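Local coordinates for protein S-adenosylmethionine:tRNA ribosyltransferase-isomerase (Thermotoga maritima, PDB 1VKY) that probably transfers and isomerises the ribose moiety of S-adenosylmethionine onto the 7-aminomethyl group of preQ1-modified tRNA, giving epoxyqueuosine, at residues Glu60-Val72 with Thr249-Thr263. Numbering follows the deposited sequence.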
loop_
_atom_site.group_PDB
_atom_site.type_symbol
_atom_site.label_atom_id
_atom_site.label_comp_id
_atom_site.label_asym_id
_atom_site.label_seq_id
_atom_site.Cartn_x
_atom_site.Cartn_y
_atom_site.Cartn_z
ATOM N N GLU B 60 19.429 19.721 -4.823
ATOM C CA GLU B 60 20.223 20.814 -4.204
ATOM C C GLU B 60 21.304 20.311 -3.214
ATOM O O GLU B 60 22.086 21.108 -2.689
ATOM C CB GLU B 60 19.282 21.755 -3.458
ATOM C CG GLU B 60 18.261 22.380 -4.385
ATOM C CD GLU B 60 17.288 23.259 -3.648
ATOM O OE1 GLU B 60 17.552 23.565 -2.479
ATOM O OE2 GLU B 60 16.291 23.669 -4.225
ATOM N N TYR B 61 21.304 18.995 -2.933
ATOM C CA TYR B 61 22.246 18.374 -2.024
ATOM C C TYR B 61 23.233 17.485 -2.756
ATOM O O TYR B 61 24.125 16.948 -2.147
ATOM C CB TYR B 61 21.488 17.546 -0.970
ATOM C CG TYR B 61 20.631 18.425 -0.108
ATOM C CD1 TYR B 61 19.305 18.630 -0.421
ATOM C CD2 TYR B 61 21.185 19.139 0.963
ATOM C CE1 TYR B 61 18.499 19.464 0.348
ATOM C CE2 TYR B 61 20.404 19.989 1.737
ATOM C CZ TYR B 61 19.046 20.150 1.420
ATOM O OH TYR B 61 18.247 20.982 2.170
ATOM N N LEU B 62 23.066 17.332 -4.061
ATOM C CA LEU B 62 23.852 16.393 -4.824
ATOM C C LEU B 62 24.709 17.165 -5.771
ATOM O O LEU B 62 24.301 18.161 -6.335
ATOM C CB LEU B 62 22.968 15.379 -5.587
ATOM C CG LEU B 62 22.081 14.489 -4.677
ATOM C CD1 LEU B 62 21.042 13.673 -5.461
ATOM C CD2 LEU B 62 22.921 13.601 -3.799
ATOM N N GLU B 63 25.917 16.683 -5.942
ATOM C CA GLU B 63 26.869 17.298 -6.828
ATOM C C GLU B 63 27.241 16.381 -7.994
ATOM O O GLU B 63 27.001 15.187 -7.946
ATOM C CB GLU B 63 28.089 17.719 -6.043
ATOM C CG GLU B 63 28.763 16.652 -5.249
ATOM C CD GLU B 63 29.759 17.233 -4.270
ATOM O OE1 GLU B 63 29.328 17.757 -3.200
ATOM O OE2 GLU B 63 30.953 17.167 -4.605
ATOM N N PRO B 64 27.784 16.953 -9.059
ATOM C CA PRO B 64 28.231 16.167 -10.198
ATOM C C PRO B 64 29.197 15.067 -9.734
ATOM O O PRO B 64 30.065 15.294 -8.880
ATOM C CB PRO B 64 28.945 17.209 -11.081
ATOM C CG PRO B 64 28.353 18.510 -10.713
ATOM C CD PRO B 64 28.010 18.401 -9.270
ATOM N N GLY B 65 28.994 13.855 -10.222
ATOM C CA GLY B 65 29.850 12.746 -9.797
ATOM C C GLY B 65 29.333 11.941 -8.601
ATOM O O GLY B 65 29.810 10.836 -8.371
ATOM N N ASP B 66 28.379 12.456 -7.821
ATOM C CA ASP B 66 27.782 11.618 -6.777
ATOM C C ASP B 66 27.098 10.387 -7.418
ATOM O O ASP B 66 26.657 10.450 -8.573
ATOM C CB ASP B 66 26.767 12.395 -5.956
ATOM C CG ASP B 66 27.402 13.336 -4.956
ATOM O OD1 ASP B 66 28.612 13.161 -4.607
ATOM O OD2 ASP B 66 26.735 14.282 -4.476
ATOM N N LEU B 67 26.977 9.295 -6.654
ATOM C CA LEU B 67 26.381 8.043 -7.167
ATOM C C LEU B 67 25.176 7.657 -6.335
ATOM O O LEU B 67 25.303 7.450 -5.138
ATOM C CB LEU B 67 27.405 6.891 -7.157
ATOM C CG LEU B 67 26.922 5.539 -7.743
ATOM C CD1 LEU B 67 26.846 5.542 -9.232
ATOM C CD2 LEU B 67 27.854 4.425 -7.320
ATOM N N LEU B 68 24.013 7.569 -6.984
ATOM C CA LEU B 68 22.793 7.101 -6.360
ATOM C C LEU B 68 22.684 5.617 -6.637
ATOM O O LEU B 68 22.686 5.201 -7.789
ATOM C CB LEU B 68 21.549 7.819 -6.925
ATOM C CG LEU B 68 21.298 9.221 -6.341
ATOM C CD1 LEU B 68 20.232 10.007 -7.142
ATOM C CD2 LEU B 68 20.855 9.133 -4.964
ATOM N N VAL B 69 22.643 4.814 -5.582
ATOM C CA VAL B 69 22.528 3.359 -5.734
ATOM C C VAL B 69 21.167 2.900 -5.326
ATOM O O VAL B 69 20.745 3.065 -4.165
ATOM C CB VAL B 69 23.597 2.582 -4.904
ATOM C CG1 VAL B 69 23.579 1.071 -5.273
ATOM C CG2 VAL B 69 24.966 3.140 -5.157
ATOM N N LEU B 70 20.477 2.294 -6.277
ATOM C CA LEU B 70 19.105 1.847 -6.046
ATOM C C LEU B 70 19.024 0.358 -6.030
ATOM O O LEU B 70 19.738 -0.316 -6.749
ATOM C CB LEU B 70 18.196 2.317 -7.200
ATOM C CG LEU B 70 18.123 3.843 -7.389
ATOM C CD1 LEU B 70 17.846 4.158 -8.843
ATOM C CD2 LEU B 70 17.069 4.385 -6.546
ATOM N N ASN B 71 18.102 -0.154 -5.240
ATOM C CA ASN B 71 17.857 -1.559 -5.217
ATOM C C ASN B 71 16.658 -1.905 -6.083
ATOM O O ASN B 71 15.647 -1.210 -6.041
ATOM C CB ASN B 71 17.532 -2.015 -3.787
ATOM C CG ASN B 71 17.350 -3.542 -3.681
ATOM O OD1 ASN B 71 18.292 -4.287 -3.833
ATOM N ND2 ASN B 71 16.115 -3.989 -3.441
ATOM N N VAL B 72 16.754 -3.013 -6.787
ATOM C CA VAL B 72 15.660 -3.550 -7.587
ATOM C C VAL B 72 15.379 -4.947 -7.092
ATOM O O VAL B 72 16.278 -5.786 -7.097
ATOM C CB VAL B 72 16.094 -3.635 -9.065
ATOM C CG1 VAL B 72 15.105 -4.476 -9.879
ATOM C CG2 VAL B 72 16.225 -2.247 -9.637
ATOM N N THR B 249 33.625 6.160 -8.044
ATOM C CA THR B 249 33.068 7.242 -7.244
ATOM C C THR B 249 33.987 7.574 -6.062
ATOM O O THR B 249 34.310 8.729 -5.810
ATOM C CB THR B 249 31.685 6.818 -6.738
ATOM O OG1 THR B 249 30.841 6.542 -7.854
ATOM C CG2 THR B 249 30.964 7.982 -6.087
ATOM N N ARG B 250 34.438 6.534 -5.386
ATOM C CA ARG B 250 35.431 6.641 -4.322
ATOM C C ARG B 250 36.730 7.297 -4.819
ATOM O O ARG B 250 37.241 8.229 -4.201
ATOM C CB ARG B 250 35.743 5.258 -3.778
ATOM C CG ARG B 250 34.801 4.764 -2.694
ATOM C CD ARG B 250 35.382 4.955 -1.278
ATOM N NE ARG B 250 34.417 4.664 -0.212
ATOM C CZ ARG B 250 33.343 5.404 0.020
ATOM N NH1 ARG B 250 33.084 6.465 -0.735
ATOM N NH2 ARG B 250 32.534 5.088 0.992
ATOM N N GLU B 251 37.252 6.808 -5.935
ATOM C CA GLU B 251 38.446 7.404 -6.551
ATOM C C GLU B 251 38.272 8.882 -6.847
ATOM O O GLU B 251 39.182 9.654 -6.619
ATOM C CB GLU B 251 38.824 6.654 -7.821
ATOM C CG GLU B 251 39.338 5.263 -7.511
ATOM C CD GLU B 251 39.584 4.386 -8.736
ATOM O OE1 GLU B 251 40.106 3.254 -8.525
ATOM O OE2 GLU B 251 39.245 4.810 -9.877
ATOM N N ARG B 252 37.109 9.284 -7.346
ATOM C CA ARG B 252 36.829 10.705 -7.619
ATOM C C ARG B 252 36.663 11.527 -6.370
ATOM O O ARG B 252 36.621 12.748 -6.444
ATOM C CB ARG B 252 35.540 10.863 -8.417
ATOM C CG ARG B 252 35.661 10.475 -9.843
ATOM C CD ARG B 252 34.480 10.933 -10.661
ATOM N NE ARG B 252 33.171 10.526 -10.131
ATOM C CZ ARG B 252 32.612 9.345 -10.359
ATOM N NH1 ARG B 252 33.245 8.407 -11.041
ATOM N NH2 ARG B 252 31.418 9.075 -9.869
ATOM N N GLY B 253 36.486 10.870 -5.227
ATOM C CA GLY B 253 36.216 11.574 -3.995
ATOM C C GLY B 253 34.761 12.014 -3.869
ATOM O O GLY B 253 34.446 12.806 -2.989
ATOM N N ASN B 254 33.858 11.457 -4.679
ATOM C CA ASN B 254 32.391 11.789 -4.570
ATOM C C ASN B 254 31.660 10.853 -3.603
ATOM O O ASN B 254 32.261 9.929 -3.068
ATOM C CB ASN B 254 31.706 11.710 -5.929
ATOM C CG ASN B 254 32.122 12.821 -6.856
ATOM O OD1 ASN B 254 32.720 12.569 -7.874
ATOM N ND2 ASN B 254 31.788 14.042 -6.513
ATOM N N ARG B 255 30.360 11.073 -3.414
ATOM C CA ARG B 255 29.595 10.276 -2.455
ATOM C C ARG B 255 28.830 9.117 -3.079
ATOM O O ARG B 255 28.229 9.265 -4.143
ATOM C CB ARG B 255 28.625 11.153 -1.724
ATOM C CG ARG B 255 29.328 12.024 -0.687
ATOM C CD ARG B 255 28.457 13.066 -0.135
ATOM N NE ARG B 255 27.884 13.859 -1.220
ATOM C CZ ARG B 255 27.213 14.976 -1.032
ATOM N NH1 ARG B 255 27.057 15.426 0.198
ATOM N NH2 ARG B 255 26.705 15.637 -2.070
ATOM N N ILE B 256 28.855 7.988 -2.378
ATOM C CA ILE B 256 27.937 6.872 -2.599
ATOM C C ILE B 256 26.692 7.079 -1.716
ATOM O O ILE B 256 26.744 7.085 -0.477
ATOM C CB ILE B 256 28.623 5.543 -2.296
ATOM C CG1 ILE B 256 29.808 5.329 -3.240
ATOM C CG2 ILE B 256 27.638 4.357 -2.397
ATOM C CD1 ILE B 256 30.761 4.303 -2.708
ATOM N N VAL B 257 25.583 7.334 -2.388
ATOM C CA VAL B 257 24.340 7.618 -1.774
ATOM C C VAL B 257 23.460 6.394 -1.941
ATOM O O VAL B 257 22.980 6.106 -3.037
ATOM C CB VAL B 257 23.661 8.886 -2.397
ATOM C CG1 VAL B 257 22.402 9.268 -1.603
ATOM C CG2 VAL B 257 24.632 10.093 -2.441
ATOM N N ALA B 258 23.202 5.692 -0.844
ATOM C CA ALA B 258 22.327 4.528 -0.906
ATOM C C ALA B 258 20.892 4.981 -0.881
ATOM O O ALA B 258 20.522 5.846 -0.102
ATOM C CB ALA B 258 22.598 3.577 0.227
ATOM N N VAL B 259 20.070 4.368 -1.732
ATOM C CA VAL B 259 18.631 4.637 -1.707
ATOM C C VAL B 259 17.938 3.422 -1.123
ATOM O O VAL B 259 17.851 2.377 -1.794
ATOM C CB VAL B 259 18.092 4.954 -3.107
ATOM C CG1 VAL B 259 16.569 5.193 -3.017
ATOM C CG2 VAL B 259 18.815 6.162 -3.674
ATOM N N GLY B 260 17.542 3.545 0.142
ATOM C CA GLY B 260 16.864 2.462 0.877
ATOM C C GLY B 260 17.777 1.602 1.721
ATOM O O GLY B 260 18.931 1.431 1.398
ATOM N N THR B 261 17.249 1.076 2.824
ATOM C CA THR B 261 17.980 0.256 3.786
ATOM C C THR B 261 18.413 -1.080 3.224
ATOM O O THR B 261 19.474 -1.629 3.625
ATOM C CB THR B 261 17.131 -0.017 5.040
ATOM O OG1 THR B 261 15.870 -0.577 4.653
ATOM C CG2 THR B 261 16.765 1.274 5.763
ATOM N N THR B 262 17.662 -1.596 2.252
ATOM C CA THR B 262 18.128 -2.833 1.555
ATOM C C THR B 262 19.460 -2.585 0.849
ATOM O O THR B 262 20.395 -3.369 0.966
ATOM C CB THR B 262 17.099 -3.321 0.550
ATOM O OG1 THR B 262 15.911 -3.674 1.260
ATOM C CG2 THR B 262 17.550 -4.645 -0.118
ATOM N N THR B 263 19.550 -1.497 0.094
ATOM C CA THR B 263 20.816 -1.124 -0.521
ATOM C C THR B 263 21.954 -1.029 0.508
ATOM O O THR B 263 23.064 -1.520 0.275
ATOM C CB THR B 263 20.656 0.217 -1.232
ATOM O OG1 THR B 263 19.694 0.103 -2.294
ATOM C CG2 THR B 263 21.955 0.610 -1.923
HETATM O O HOH W 1 25.379 17.780 0.147
HETATM O O HOH W 2 16.309 1.656 -3.854
#
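R255 meets the carboxylate of D66 with the edge of its guanidinium, NH2 reaching OD2 on the syn side at 2.8 Å, the two planes 51° apart. The side chain bends at chi3 (-54°), and NH2 also donates, less straight, to Y61 O at 2.9 Å, at the end of a short 3-10 segment. E63 OE1 lies over one guanidinium face and adds charge attraction without an N-H aimed at it. The other oxygen of D66, OD1, takes the backbone N of R255 on its anti side, tilted from the carboxylate plane, while OD2 receives E63 N from the carboxylate face opposite to R255 NH2. Next to the Schellman motif at G253, R252 NH2 points almost straight (170°) at a lone pair of G65 O.

Strands 67-75 and 256-259 pair in parallel, neighbours within the mixed nine-stranded sheet, starting with L67 N to R255 O. L68 CD2 packs 3.7 Å from V257 CG1; on the other face V69 CG2 meets I256 CG2. Water 2 bridges N71 N and V259 O where the strands part. With both carboxylate oxygens of D66 engaged, the ionic cluster ties the E63-D66 turn to the residue just before strand 256-259 and probably favours a charged D66.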